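PDB 4Q68: uncharacterized protein from Bacteroides uniformis ATCC 8492, which probably cleaves the amide bond between N-acetylmuramic acid and the L-alanine of peptidoglycan fragments, as a highly specific N-acetylmuramoyl-L-alanine amidase of the NlpC/P60 type. Local coordinates for residues Lys5-Asn10 against Ala50-Pro55; Lys13-Pro18 against Lys211-Ser216; Leu32-Asp37 against Ala66-Leu71; Phe103-Thr108 against Val235-Lys240. All coordinates share one frame; numbering follows the deposited sequence.

Contact 1. Residues Lys5-Asn10 against Ala50-Pro55; sequences KDMLSN and AETLTP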
loop_
_atom_site.group_PDB
_atom_site.type_symbol
_atom_site.label_atom_id
_atom_site.label_comp_id
_atom_site.label_asym_id
_atom_site.label_seq_id
_atom_site.Cartn_x
_atom_site.Cartn_y
_atom_site.Cartn_z
ATOM N N LYS A 5 4.209 -13.530 10.946
ATOM C CA LYS A 5 5.545 -14.061 10.722
ATOM C C LYS A 5 5.755 -14.361 9.243
ATOM O O LYS A 5 6.838 -14.119 8.710
ATOM C CB LYS A 5 5.770 -15.320 11.547
ATOM C CG LYS A 5 5.972 -15.037 13.009
ATOM C CD LYS A 5 6.272 -16.300 13.778
ATOM C CE LYS A 5 6.618 -16.001 15.224
ATOM N NZ LYS A 5 6.941 -17.237 15.973
ATOM N N ASP A 6 4.732 -14.908 8.590
ATOM C CA ASP A 6 4.847 -15.281 7.195
ATOM C C ASP A 6 4.855 -14.054 6.270
ATOM O O ASP A 6 5.605 -14.003 5.307
ATOM C CB ASP A 6 3.725 -16.241 6.794
ATOM C CG ASP A 6 3.822 -17.604 7.472
ATOM O OD1 ASP A 6 4.864 -17.937 8.073
ATOM O OD2 ASP A 6 2.810 -18.330 7.412
HETATM N N MSE A 7 4.026 -13.052 6.553
HETATM C CA MSE A 7 4.108 -11.777 5.822
HETATM C C MSE A 7 5.517 -11.202 5.925
HETATM O O MSE A 7 6.097 -10.770 4.925
HETATM C CB MSE A 7 3.124 -10.760 6.420
HETATM C CG MSE A 7 1.698 -10.885 5.980
HETATM SE SE MSE A 7 1.407 -10.315 4.144
HETATM C CE MSE A 7 2.079 -8.506 4.249
ATOM N N LEU A 8 6.062 -11.166 7.135
ATOM C CA LEU A 8 7.398 -10.613 7.333
ATOM C C LEU A 8 8.463 -11.427 6.594
ATOM O O LEU A 8 9.304 -10.862 5.902
ATOM C CB LEU A 8 7.715 -10.532 8.823
ATOM C CG LEU A 8 9.138 -10.082 9.168
ATOM C CD1 LEU A 8 9.449 -8.695 8.594
ATOM C CD2 LEU A 8 9.352 -10.101 10.666
ATOM N N SER A 9 8.437 -12.748 6.730
ATOM C CA SER A 9 9.465 -13.539 6.090
ATOM C C SER A 9 9.341 -13.444 4.567
ATOM O O SER A 9 10.358 -13.389 3.880
ATOM C CB SER A 9 9.462 -14.969 6.614
ATOM O OG SER A 9 8.270 -15.623 6.310
ATOM N N ASN A 10 8.122 -13.380 4.037
ATOM C CA ASN A 10 7.980 -13.211 2.598
ATOM C C ASN A 10 8.456 -11.826 2.141
ATOM O O ASN A 10 9.032 -11.706 1.059
ATOM C CB ASN A 10 6.552 -13.497 2.141
ATOM C CG ASN A 10 6.222 -14.965 2.197
ATOM O OD1 ASN A 10 7.126 -15.816 2.132
ATOM N ND2 ASN A 10 4.938 -15.287 2.314
ATOM N N ALA A 50 -0.027 -11.202 -1.718
ATOM C CA ALA A 50 -0.556 -12.256 -2.617
ATOM C C ALA A 50 0.092 -13.592 -2.313
ATOM O O ALA A 50 -0.584 -14.609 -2.249
ATOM C CB ALA A 50 -0.342 -11.877 -4.059
ATOM N N GLU A 51 1.405 -13.596 -2.121
ATOM C CA GLU A 51 2.105 -14.834 -1.806
ATOM C C GLU A 51 1.654 -15.397 -0.468
ATOM O O GLU A 51 1.394 -16.596 -0.341
ATOM C CB GLU A 51 3.607 -14.604 -1.792
ATOM C CG GLU A 51 4.413 -15.844 -1.417
ATOM C CD GLU A 51 5.915 -15.645 -1.483
ATOM O OE1 GLU A 51 6.393 -14.522 -1.752
ATOM O OE2 GLU A 51 6.625 -16.652 -1.241
ATOM N N THR A 52 1.541 -14.530 0.532
ATOM C CA THR A 52 1.203 -15.004 1.863
ATOM C C THR A 52 -0.243 -15.524 1.940
ATOM O O THR A 52 -0.530 -16.474 2.680
ATOM C CB THR A 52 1.497 -13.945 2.935
ATOM O OG1 THR A 52 2.797 -13.382 2.717
ATOM C CG2 THR A 52 1.505 -14.563 4.313
ATOM N N LEU A 53 -1.145 -14.925 1.168
ATOM C CA LEU A 53 -2.528 -15.401 1.092
ATOM C C LEU A 53 -2.676 -16.724 0.370
ATOM O O LEU A 53 -3.707 -17.356 0.496
ATOM C CB LEU A 53 -3.404 -14.368 0.400
ATOM C CG LEU A 53 -3.823 -13.166 1.227
ATOM C CD1 LEU A 53 -4.498 -12.157 0.316
ATOM C CD2 LEU A 53 -4.737 -13.554 2.389
ATOM N N THR A 54 -1.662 -17.137 -0.379
ATOM C CA THR A 54 -1.742 -18.336 -1.216
ATOM C C THR A 54 -1.240 -19.533 -0.419
ATOM O O THR A 54 -0.052 -19.594 -0.098
ATOM C CB THR A 54 -0.869 -18.187 -2.497
ATOM O OG1 THR A 54 -1.273 -17.031 -3.235
ATOM C CG2 THR A 54 -1.034 -19.385 -3.414
ATOM N N PRO A 55 -2.132 -20.488 -0.094
ATOM C CA PRO A 55 -1.642 -21.617 0.685
ATOM C C PRO A 55 -0.503 -22.360 -0.028
ATOM O O PRO A 55 -0.544 -22.543 -1.255
ATOM C CB PRO A 55 -2.892 -22.478 0.870
ATOM C CG PRO A 55 -4.019 -21.496 0.836
ATOM C CD PRO A 55 -3.602 -20.494 -0.208
HETATM O O HOH W 1 8.803 -13.698 -0.986
#

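Contact 2. Residues Lys13-Pro18 against Lys211-Ser216; sequences KYLDVP and KKVVVS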
loop_
_atom_site.group_PDB
_atom_site.type_symbol
_atom_site.label_atom_id
_atom_site.label_comp_id
_atom_site.label_asym_id
_atom_site.label_seq_id
_atom_site.Cartn_x
_atom_site.Cartn_y
_atom_site.Cartn_z
ATOM N N LYS A 13 12.270 -11.898 1.914
ATOM C CA LYS A 13 12.706 -12.541 0.660
ATOM C C LYS A 13 12.960 -11.575 -0.474
ATOM O O LYS A 13 13.682 -11.903 -1.418
ATOM C CB LYS A 13 11.685 -13.558 0.147
ATOM C CG LYS A 13 11.562 -14.793 0.999
ATOM C CD LYS A 13 10.626 -15.819 0.388
ATOM C CE LYS A 13 10.143 -16.816 1.417
ATOM N NZ LYS A 13 8.941 -17.561 0.951
ATOM N N TYR A 14 12.347 -10.387 -0.409
ATOM C CA TYR A 14 12.540 -9.353 -1.434
ATOM C C TYR A 14 13.711 -8.412 -1.161
ATOM O O TYR A 14 13.969 -7.527 -1.968
ATOM C CB TYR A 14 11.258 -8.524 -1.612
ATOM C CG TYR A 14 10.227 -9.217 -2.461
ATOM C CD1 TYR A 14 9.387 -10.176 -1.921
ATOM C CD2 TYR A 14 10.099 -8.938 -3.819
ATOM C CE1 TYR A 14 8.455 -10.838 -2.710
ATOM C CE2 TYR A 14 9.160 -9.581 -4.605
ATOM C CZ TYR A 14 8.349 -10.535 -4.055
ATOM O OH TYR A 14 7.444 -11.186 -4.861
ATOM N N LEU A 15 14.445 -8.577 -0.058
ATOM C CA LEU A 15 15.574 -7.684 0.163
ATOM C C LEU A 15 16.478 -7.712 -1.062
ATOM O O LEU A 15 16.731 -8.774 -1.641
ATOM C CB LEU A 15 16.359 -8.054 1.423
ATOM C CG LEU A 15 15.629 -7.793 2.741
ATOM C CD1 LEU A 15 16.464 -8.296 3.887
ATOM C CD2 LEU A 15 15.332 -6.313 2.943
ATOM N N ASP A 16 16.961 -6.533 -1.430
ATOM C CA ASP A 16 17.897 -6.304 -2.530
ATOM C C ASP A 16 17.265 -6.330 -3.912
ATOM O O ASP A 16 17.950 -6.033 -4.887
ATOM C CB ASP A 16 19.127 -7.227 -2.417
ATOM C CG ASP A 16 19.858 -7.032 -1.111
ATOM O OD1 ASP A 16 20.073 -5.852 -0.737
ATOM O OD2 ASP A 16 20.232 -8.032 -0.452
ATOM N N VAL A 17 15.968 -6.627 -4.015
ATOM C CA VAL A 17 15.297 -6.524 -5.301
ATOM C C VAL A 17 15.300 -5.052 -5.727
ATOM O O VAL A 17 14.976 -4.173 -4.924
ATOM C CB VAL A 17 13.866 -7.069 -5.229
ATOM C CG1 VAL A 17 13.082 -6.740 -6.498
ATOM C CG2 VAL A 17 13.896 -8.578 -5.016
ATOM N N PRO A 18 15.657 -4.765 -6.993
ATOM C CA PRO A 18 15.707 -3.364 -7.415
ATOM C C PRO A 18 14.369 -2.629 -7.395
ATOM O O PRO A 18 13.321 -3.206 -7.687
ATOM C CB PRO A 18 16.256 -3.447 -8.844
ATOM C CG PRO A 18 17.055 -4.729 -8.885
ATOM C CD PRO A 18 16.269 -5.662 -8.002
ATOM N N LYS A 211 17.298 2.585 -4.098
ATOM C CA LYS A 211 17.126 1.918 -5.377
ATOM C C LYS A 211 16.858 0.419 -5.241
ATOM O O LYS A 211 17.076 -0.337 -6.189
ATOM C CB LYS A 211 18.327 2.178 -6.291
ATOM C CG LYS A 211 18.623 3.653 -6.532
ATOM C CD LYS A 211 19.865 3.829 -7.379
ATOM C CE LYS A 211 20.024 5.258 -7.872
ATOM N NZ LYS A 211 20.222 6.217 -6.751
ATOM N N LYS A 212 16.347 -0.005 -4.087
ATOM C CA LYS A 212 16.090 -1.419 -3.848
ATOM C C LYS A 212 15.238 -1.595 -2.598
ATOM O O LYS A 212 15.001 -0.638 -1.855
ATOM C CB LYS A 212 17.407 -2.195 -3.693
ATOM C CG LYS A 212 18.194 -1.848 -2.440
ATOM C CD LYS A 212 19.638 -2.324 -2.511
ATOM C CE LYS A 212 20.373 -1.993 -1.230
ATOM N NZ LYS A 212 21.823 -2.230 -1.340
ATOM N N VAL A 213 14.796 -2.830 -2.369
ATOM C CA VAL A 213 14.076 -3.179 -1.151
ATOM C C VAL A 213 15.076 -3.314 -0.006
ATOM O O VAL A 213 16.090 -4.012 -0.127
ATOM C CB VAL A 213 13.294 -4.491 -1.338
ATOM C CG1 VAL A 213 12.591 -4.904 -0.063
ATOM C CG2 VAL A 213 12.295 -4.376 -2.484
ATOM N N VAL A 214 14.778 -2.636 1.099
ATOM C CA VAL A 214 15.670 -2.550 2.251
ATOM C C VAL A 214 14.901 -2.760 3.553
ATOM O O VAL A 214 13.678 -2.624 3.617
ATOM C CB VAL A 214 16.372 -1.174 2.338
ATOM C CG1 VAL A 214 17.163 -0.896 1.075
ATOM C CG2 VAL A 214 15.369 -0.049 2.605
ATOM N N VAL A 215 15.663 -3.068 4.596
ATOM C CA VAL A 215 15.260 -2.827 5.975
ATOM C C VAL A 215 15.689 -1.400 6.299
ATOM O O VAL A 215 16.850 -1.037 6.116
ATOM C CB VAL A 215 15.963 -3.797 6.950
ATOM C CG1 VAL A 215 15.635 -3.435 8.386
ATOM C CG2 VAL A 215 15.610 -5.229 6.653
ATOM N N SER A 216 14.776 -0.573 6.783
ATOM C CA SER A 216 15.127 0.802 7.085
ATOM C C SER A 216 16.258 0.883 8.104
ATOM O O SER A 216 16.329 0.113 9.052
ATOM C CB SER A 216 13.898 1.581 7.551
ATOM O OG SER A 216 13.366 1.084 8.761
HETATM O O HOH W 2 18.595 -4.390 0.984
HETATM O O HOH W 3 22.406 -4.995 0.330
HETATM O O HOH W 4 22.046 -4.876 -3.057
#

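Contact 3. Residues Leu32-Asp37 against Ala66-Leu71; sequences LVINCD and AFADNL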
loop_
_atom_site.group_PDB
_atom_site.type_symbol
_atom_site.label_atom_id
_atom_site.label_comp_id
_atom_site.label_asym_id
_atom_site.label_seq_id
_atom_site.Cartn_x
_atom_site.Cartn_y
_atom_site.Cartn_z
ATOM N N LEU A 32 -3.155 -8.036 -15.992
ATOM C CA LEU A 32 -2.404 -8.363 -14.784
ATOM C C LEU A 32 -0.921 -8.486 -15.113
ATOM O O LEU A 32 -0.529 -9.365 -15.868
ATOM C CB LEU A 32 -2.915 -9.663 -14.184
ATOM C CG LEU A 32 -2.283 -10.066 -12.851
ATOM C CD1 LEU A 32 -2.634 -9.113 -11.724
ATOM C CD2 LEU A 32 -2.691 -11.483 -12.502
ATOM N N VAL A 33 -0.107 -7.607 -14.540
ATOM C CA VAL A 33 1.332 -7.591 -14.744
ATOM C C VAL A 33 2.002 -8.125 -13.484
ATOM O O VAL A 33 1.783 -7.626 -12.387
ATOM C CB VAL A 33 1.822 -6.158 -15.049
ATOM C CG1 VAL A 33 3.340 -6.081 -15.116
ATOM C CG2 VAL A 33 1.205 -5.643 -16.352
ATOM N N ILE A 34 2.857 -9.122 -13.663
ATOM C CA ILE A 34 3.630 -9.685 -12.580
ATOM C C ILE A 34 5.110 -9.460 -12.862
ATOM O O ILE A 34 5.661 -10.037 -13.802
ATOM C CB ILE A 34 3.323 -11.178 -12.381
ATOM C CG1 ILE A 34 1.818 -11.370 -12.132
ATOM C CG2 ILE A 34 4.148 -11.740 -11.223
ATOM C CD1 ILE A 34 1.378 -12.824 -11.994
ATOM N N ASN A 35 5.729 -8.587 -12.082
ATOM C CA ASN A 35 7.156 -8.304 -12.197
ATOM C C ASN A 35 7.740 -8.293 -10.803
ATOM O O ASN A 35 7.832 -7.259 -10.151
ATOM C CB ASN A 35 7.405 -6.977 -12.908
ATOM C CG ASN A 35 8.872 -6.750 -13.223
ATOM O OD1 ASN A 35 9.741 -7.452 -12.695
ATOM N ND2 ASN A 35 9.150 -5.773 -14.084
ATOM N N CYS A 36 8.146 -9.469 -10.349
ATOM C CA CYS A 36 8.641 -9.604 -8.991
ATOM C C CYS A 36 10.128 -9.258 -8.869
ATOM O O CYS A 36 10.640 -9.218 -7.748
ATOM C CB CYS A 36 8.348 -10.994 -8.420
ATOM S SG CYS A 36 6.570 -11.381 -8.345
ATOM N N ASP A 37 10.800 -8.974 -9.989
ATOM C CA ASP A 37 12.224 -8.639 -10.025
ATOM C C ASP A 37 12.483 -7.120 -10.048
ATOM O O ASP A 37 13.625 -6.692 -9.969
ATOM C CB ASP A 37 12.895 -9.258 -11.265
ATOM C CG ASP A 37 12.700 -10.777 -11.377
ATOM O OD1 ASP A 37 12.472 -11.468 -10.360
ATOM O OD2 ASP A 37 12.797 -11.287 -12.512
ATOM N N ALA A 66 -2.748 -19.677 -8.474
ATOM C CA ALA A 66 -3.338 -19.186 -7.232
ATOM C C ALA A 66 -2.707 -17.867 -6.800
ATOM O O ALA A 66 -3.401 -16.975 -6.351
ATOM C CB ALA A 66 -3.216 -20.230 -6.137
ATOM N N PHE A 67 -1.393 -17.744 -6.955
ATOM C CA PHE A 67 -0.699 -16.478 -6.683
ATOM C C PHE A 67 -1.297 -15.359 -7.536
ATOM O O PHE A 67 -1.618 -14.294 -7.032
ATOM C CB PHE A 67 0.810 -16.595 -6.944
ATOM C CG PHE A 67 1.535 -15.283 -6.881
ATOM C CD1 PHE A 67 1.890 -14.724 -5.660
ATOM C CD2 PHE A 67 1.832 -14.583 -8.035
ATOM C CE1 PHE A 67 2.548 -13.522 -5.601
ATOM C CE2 PHE A 67 2.484 -13.377 -7.980
ATOM C CZ PHE A 67 2.845 -12.844 -6.756
ATOM N N ALA A 68 -1.431 -15.606 -8.835
ATOM C CA ALA A 68 -1.971 -14.610 -9.745
ATOM C C ALA A 68 -3.392 -14.239 -9.365
ATOM O O ALA A 68 -3.755 -13.062 -9.397
ATOM C CB ALA A 68 -1.907 -15.122 -11.182
ATOM N N ASP A 69 -4.203 -15.233 -9.016
ATOM C CA ASP A 69 -5.585 -14.940 -8.624
ATOM C C ASP A 69 -5.640 -14.062 -7.367
ATOM O O ASP A 69 -6.462 -13.147 -7.276
ATOM C CB ASP A 69 -6.374 -16.222 -8.393
ATOM C CG ASP A 69 -6.755 -16.941 -9.693
ATOM O OD1 ASP A 69 -6.652 -16.359 -10.797
ATOM O OD2 ASP A 69 -7.173 -18.097 -9.571
ATOM N N ASN A 70 -4.780 -14.339 -6.395
ATOM C CA ASN A 70 -4.729 -13.502 -5.201
ATOM C C ASN A 70 -4.209 -12.113 -5.511
ATOM O O ASN A 70 -4.754 -11.124 -5.019
ATOM C CB ASN A 70 -3.920 -14.181 -4.106
ATOM C CG ASN A 70 -4.714 -15.261 -3.434
ATOM O OD1 ASN A 70 -5.914 -15.100 -3.216
ATOM N ND2 ASN A 70 -4.075 -16.372 -3.130
ATOM N N LEU A 71 -3.184 -12.005 -6.342
ATOM C CA LEU A 71 -2.679 -10.701 -6.740
ATOM C C LEU A 71 -3.779 -9.888 -7.411
ATOM O O LEU A 71 -3.930 -8.693 -7.141
ATOM C CB LEU A 71 -1.465 -10.841 -7.652
ATOM C CG LEU A 71 -0.858 -9.531 -8.124
ATOM C CD1 LEU A 71 -0.322 -8.722 -6.963
ATOM C CD2 LEU A 71 0.219 -9.799 -9.151
#

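Contact 4. Residues Phe103-Thr108 against Val235-Lys240; sequences FLQDVT and VLRMKK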
loop_
_atom_site.group_PDB
_atom_site.type_symbol
_atom_site.label_atom_id
_atom_site.label_comp_id
_atom_site.label_asym_id
_atom_site.label_seq_id
_atom_site.Cartn_x
_atom_site.Cartn_y
_atom_site.Cartn_z
ATOM N N PHE A 103 -9.883 -9.947 3.266
ATOM C CA PHE A 103 -8.472 -10.301 3.390
ATOM C C PHE A 103 -7.597 -9.253 4.071
ATOM O O PHE A 103 -6.401 -9.482 4.228
ATOM C CB PHE A 103 -7.878 -10.773 2.052
ATOM C CG PHE A 103 -7.904 -9.737 0.947
ATOM C CD1 PHE A 103 -6.909 -8.783 0.837
ATOM C CD2 PHE A 103 -8.912 -9.738 -0.001
ATOM C CE1 PHE A 103 -6.928 -7.849 -0.173
ATOM C CE2 PHE A 103 -8.923 -8.814 -1.024
ATOM C CZ PHE A 103 -7.928 -7.864 -1.103
ATOM N N LEU A 104 -8.188 -8.134 4.496
ATOM C CA LEU A 104 -7.510 -7.157 5.330
ATOM C C LEU A 104 -8.379 -6.761 6.511
ATOM O O LEU A 104 -9.600 -6.667 6.391
ATOM C CB LEU A 104 -7.195 -5.861 4.580
ATOM C CG LEU A 104 -6.157 -5.890 3.468
ATOM C CD1 LEU A 104 -6.058 -4.505 2.844
ATOM C CD2 LEU A 104 -4.806 -6.331 3.976
ATOM N N GLN A 105 -7.702 -6.481 7.617
ATOM C CA GLN A 105 -8.285 -5.809 8.774
ATOM C C GLN A 105 -7.648 -4.441 8.911
ATOM O O GLN A 105 -6.446 -4.285 8.732
ATOM C CB GLN A 105 -8.023 -6.596 10.055
ATOM C CG GLN A 105 -8.802 -7.860 10.148
ATOM C CD GLN A 105 -8.322 -8.797 11.231
ATOM O OE1 GLN A 105 -7.177 -8.727 11.674
ATOM N NE2 GLN A 105 -9.196 -9.697 11.653
ATOM N N ASP A 106 -8.475 -3.452 9.239
ATOM C CA ASP A 106 -8.038 -2.082 9.462
ATOM C C ASP A 106 -7.706 -1.946 10.948
ATOM O O ASP A 106 -8.572 -1.740 11.796
ATOM C CB ASP A 106 -9.117 -1.118 8.984
ATOM C CG ASP A 106 -8.679 0.326 9.024
ATOM O OD1 ASP A 106 -7.709 0.618 9.760
ATOM O OD2 ASP A 106 -9.289 1.151 8.296
ATOM N N VAL A 107 -6.428 -2.105 11.266
ATOM C CA VAL A 107 -5.974 -2.128 12.654
ATOM C C VAL A 107 -6.048 -0.742 13.280
ATOM O O VAL A 107 -6.549 -0.597 14.399
ATOM C CB VAL A 107 -4.561 -2.714 12.772
ATOM C CG1 VAL A 107 -4.098 -2.746 14.203
ATOM C CG2 VAL A 107 -4.495 -4.100 12.162
ATOM N N THR A 108 -5.558 0.287 12.591
ATOM C CA THR A 108 -5.723 1.644 13.102
ATOM C C THR A 108 -7.204 1.992 13.303
ATOM O O THR A 108 -7.531 2.746 14.220
ATOM C CB THR A 108 -5.003 2.702 12.221
ATOM O OG1 THR A 108 -4.817 2.202 10.892
ATOM C CG2 THR A 108 -3.652 3.053 12.791
ATOM N N VAL A 235 -2.436 1.249 9.621
ATOM C CA VAL A 235 -1.899 -0.077 9.868
ATOM C C VAL A 235 -2.968 -1.090 9.477
ATOM O O VAL A 235 -4.090 -1.053 10.000
ATOM C CB VAL A 235 -1.522 -0.257 11.354
ATOM C CG1 VAL A 235 -0.993 -1.656 11.609
ATOM C CG2 VAL A 235 -0.507 0.793 11.776
ATOM N N LEU A 236 -2.616 -1.953 8.527
ATOM C CA LEU A 236 -3.515 -2.979 8.009
ATOM C C LEU A 236 -2.904 -4.342 8.291
ATOM O O LEU A 236 -1.685 -4.478 8.423
ATOM C CB LEU A 236 -3.734 -2.842 6.499
ATOM C CG LEU A 236 -4.249 -1.506 5.959
ATOM C CD1 LEU A 236 -5.427 -0.976 6.758
ATOM C CD2 LEU A 236 -3.146 -0.457 5.853
ATOM N N ARG A 237 -3.740 -5.371 8.362
ATOM C CA ARG A 237 -3.265 -6.711 8.684
ATOM C C ARG A 237 -3.960 -7.726 7.796
ATOM O O ARG A 237 -5.185 -7.731 7.670
ATOM C CB ARG A 237 -3.531 -7.001 10.156
ATOM C CG ARG A 237 -2.971 -8.330 10.677
ATOM C CD ARG A 237 -3.088 -8.435 12.183
ATOM N NE ARG A 237 -2.292 -7.392 12.812
ATOM C CZ ARG A 237 -2.555 -6.794 13.969
ATOM N NH1 ARG A 237 -3.596 -7.140 14.722
ATOM N NH2 ARG A 237 -1.746 -5.820 14.376
HETATM N N MSE A 238 -3.177 -8.614 7.208
HETATM C CA MSE A 238 -3.719 -9.740 6.452
HETATM C C MSE A 238 -4.698 -10.543 7.282
HETATM O O MSE A 238 -4.443 -10.813 8.463
HETATM C CB MSE A 238 -2.571 -10.667 6.035
HETATM C CG MSE A 238 -3.014 -11.873 5.244
HETATM SE SE MSE A 238 -1.602 -13.100 4.786
HETATM C CE MSE A 238 -1.237 -13.734 6.605
ATOM N N LYS A 239 -5.793 -10.948 6.643
ATOM C CA LYS A 239 -6.732 -11.891 7.218
ATOM C C LYS A 239 -6.808 -13.060 6.239
ATOM O O LYS A 239 -7.193 -12.892 5.091
ATOM C CB LYS A 239 -8.088 -11.225 7.462
ATOM C CG LYS A 239 -9.110 -12.118 8.148
ATOM C CD LYS A 239 -10.401 -11.378 8.461
ATOM C CE LYS A 239 -11.414 -12.300 9.130
ATOM N NZ LYS A 239 -12.771 -11.687 9.217
ATOM N N LYS A 240 -6.408 -14.223 6.728
ATOM C CA LYS A 240 -6.246 -15.457 5.951
ATOM C C LYS A 240 -7.071 -16.600 6.580
ATOM O O LYS A 240 -7.184 -16.645 7.818
ATOM C CB LYS A 240 -4.739 -15.818 5.947
ATOM C CG LYS A 240 -4.267 -16.938 5.073
ATOM C CD LYS A 240 -2.762 -17.148 5.235
ATOM C CE LYS A 240 -2.285 -18.351 4.446
ATOM N NZ LYS A 240 -0.817 -18.461 4.543
ATOM O OXT LYS A 240 -7.605 -17.476 5.887
HETATM O O HOH W 5 -5.863 -11.250 10.794
HETATM O O HOH W 6 -5.472 -9.384 14.485
#

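Contact 1. Residues Lys5-Asn10 against Ala50-Pro55
Thr-52 and Asn-10 meet through one nearly straight hydrogen bond: Asn-10 ND2 donates to Thr-52 OG1 at 2.9 Å with an N-H...O angle of 170°. The acceptor lies in the plane of the amide, and this bond, with that of Lys-13 to OD1, would restrict the rotation of the group. Thr-52 turns both branches to use. With OG1 anti to the carbonyl carbon (chi1 -46°), the hydroxyl can take the Asn-10 amide while also bonding to Val-48 O in its own helix. Its methyl rests against helix 2-12, Thr-52 CG2 lying 3.7 Å from both Asp-6 CB and Met-7 N. Beside it, selenomethionine Met-7 comes across at about a right angle, with SE 3.7 Å from Thr-52 OG1. Glu-51 stacks its carboxylate on the Asn-10 amide, the planes 13° apart. This brings Glu-51 OE2 within 3.5 Å of Asn-10 OD1, two acceptors that the Lys-13 ammonium approaches in the conformer described, bonded to the asparagine and in a long, weak ion pair with the glutamate. A water donates to both Asn-10 O and Glu-51 OE1. Helices 2-12 and 41-53 are thus joined by a small polar junction within a largely buried interface, where the lysine, so placed, probably eases the crowding of the two oxygens.

Contact 2. Residues Lys13-Pro18 against Lys211-Ser216
Two backbone hydrogen bonds fasten the turn at Asp-16 to Val-213. Asp-16 N donates to Val-213 O at 3.0 Å with an angle of 172°, and Val-213 N donates to Val-17 O at 2.9 Å. Residues Tyr-14 to Val-17 form a type II beta turn, closed by Val-17 N on Tyr-14 O. A CA-H...O contact, Pro-18 CA to Lys-211 O at 3.5 Å, accompanies the single bridge of Pro-18 with Lys-212.

Apolar contacts gather on Val-213, whose CG1 and CG2 reach Tyr-14 CB and Val-17 CB, both at 4.2 Å. Its CB also comes close to the backbone, 3.2 Å from Tyr-14 O. Further along, Leu-15 CD2 touches Val-215 CG2 at 3.9 Å. An aspartate at Val-213 lacks both methyls and would probably leave Tyr-14 and Val-17 without their apolar partner and set a carboxylate near Tyr-14 O.

Charge acts mostly through water. Asp-16 OD1 stands 4.1 Å from Lys-212 NZ, opposite charges not in direct contact, and two waters link them, one through a weak bond to OD1. Another water donates to both Asp-16 OD1 and Val-213 O. The chemistry therefore implies that backbone bonding and branched aliphatics tie the loop to strand 212-215, with the charged side chains a solvated fringe.

Contact 3. Residues Leu32-Asp37 against Ala66-Leu71
Leu-32 straddles the helix surface with its two methyls. CD2 rests 3.9 Å from Ala-68 CB and 3.6 Å from Ala-68 O, while CD1 meets Leu-71 CD2 at 3.9 Å. Its CG stands anti to the backbone N (chi1 -176°), which carries the fork toward helix 64-75. Ile-34 works the same surface with three atoms: CG1 lies 3.7 Å from Leu-71 CD2, CD1 approaches Ala-68 CB, and CG2 comes to the edge of the Phe-67 ring at CE2, 4.0 Å away. Leu-71 CD2 is thus touched by both Leu-32 and Ile-34. Cys-36 SG takes an oblique position 5.3 Å from the Phe-67 ring centroid, a sulfur-aromatic contact. Cutting Leu-32 back to alanine would probably leave a gap beside Ala-68 and deprive Leu-71 CD2 of one of its side-chain neighbours, Ile-34 remaining.

Polar bonds of the second shell hold the loop in shape. Asn-35 OD1 accepts from Asp-37 N at 3.3 Å, an Asx turn, and its ND2 bonds to Glu-38. The hydroxyl of Tyr-47 meets Asn-35 N, and Arg-75 holds Val-33 O.

Behind the contact, Leu-71 packs on Glu-46, Tyr-47 and Ala-50 and Phe-67 on Ala-50, so loop 32-37, helix 64-75 and helix 41-53 pack on one another, with Tyr-14 touching Cys-36 toward the loop's far end.

Contact 4. Residues Phe103-Thr108 against Val235-Lys240
Arg-237 runs out beside Val-107, meeting it almost from base to tip. CB lies 3.7 Å from Val-107 CG2. CG continues anti to the backbone N, and CD passes the amide end of Gln-105, a residue deposited in two conformers. The chain then bends (chi3 -63°), which folds the guanidinium back so that Val-107 CG2 sits over the centre of one face, 3.8 Å above its plane. NE forms a salt bridge with Asp-175, NH2 bonds to Trp-170 O, and Arg-237 NH1 donates to a water at 2.9 Å lying in the plane at the group's edge. With a partner on each nitrogen and a methyl over one face, the guanidinium has little freedom to turn.

The backbones beneath form an antiparallel ladder between strands 104-106 and 230-238, the segments 104-106 and 235-238 running at 150° to each other. Gln-105 and Arg-237 are its hydrogen-bonded pair, with Gln-105 N to Arg-237 O 2.8 Å and Arg-237 N to Gln-105 O 2.9 Å. Leu-104 with Met-238 and Asp-106 with Leu-236 are non-hydrogen-bonded pairs, whose side chains lie on the opposite face of the sheet from Gln-105 and Arg-237.

At Asp-106 the strand gives way to helix 107-111, and Asp-106 OD1 caps Gly-109 N while OD2 bridges to Arg-234. Val-235 O receives both Val-107 N and Thr-108 N, the latter at 3.3 Å. In return, Val-235 N donates to Thr-108 OG1 at 2.9 Å, nearly straight at 173°.

How the contacts relate
Helix 41-53 is the hub. Contact 1 sets its C-terminal end against helix 2-12, contact 3 brings in helix 64-75, and contact 4 reaches it through Met-238 of strand 230-238 and the C-terminal Lys-240. The centres of contacts 3 and 4 each lie about 13 Å from that of contact 1. Contact 2 ties the loop after helix 2-12 to strand 212-215, and its Tyr-14 and Val-213 also pack on Leu-44 of helix 41-53. Contacts 2 and 4 share one sheet, their centres about 23 Å apart. Along the chain, contact 3 nests within the loop closed by contact 2, while contact 1 closes before contact 4 opens. Helices packed on an antiparallel sheet are consistent with the papain-like fold of NlpC/P60 enzymes.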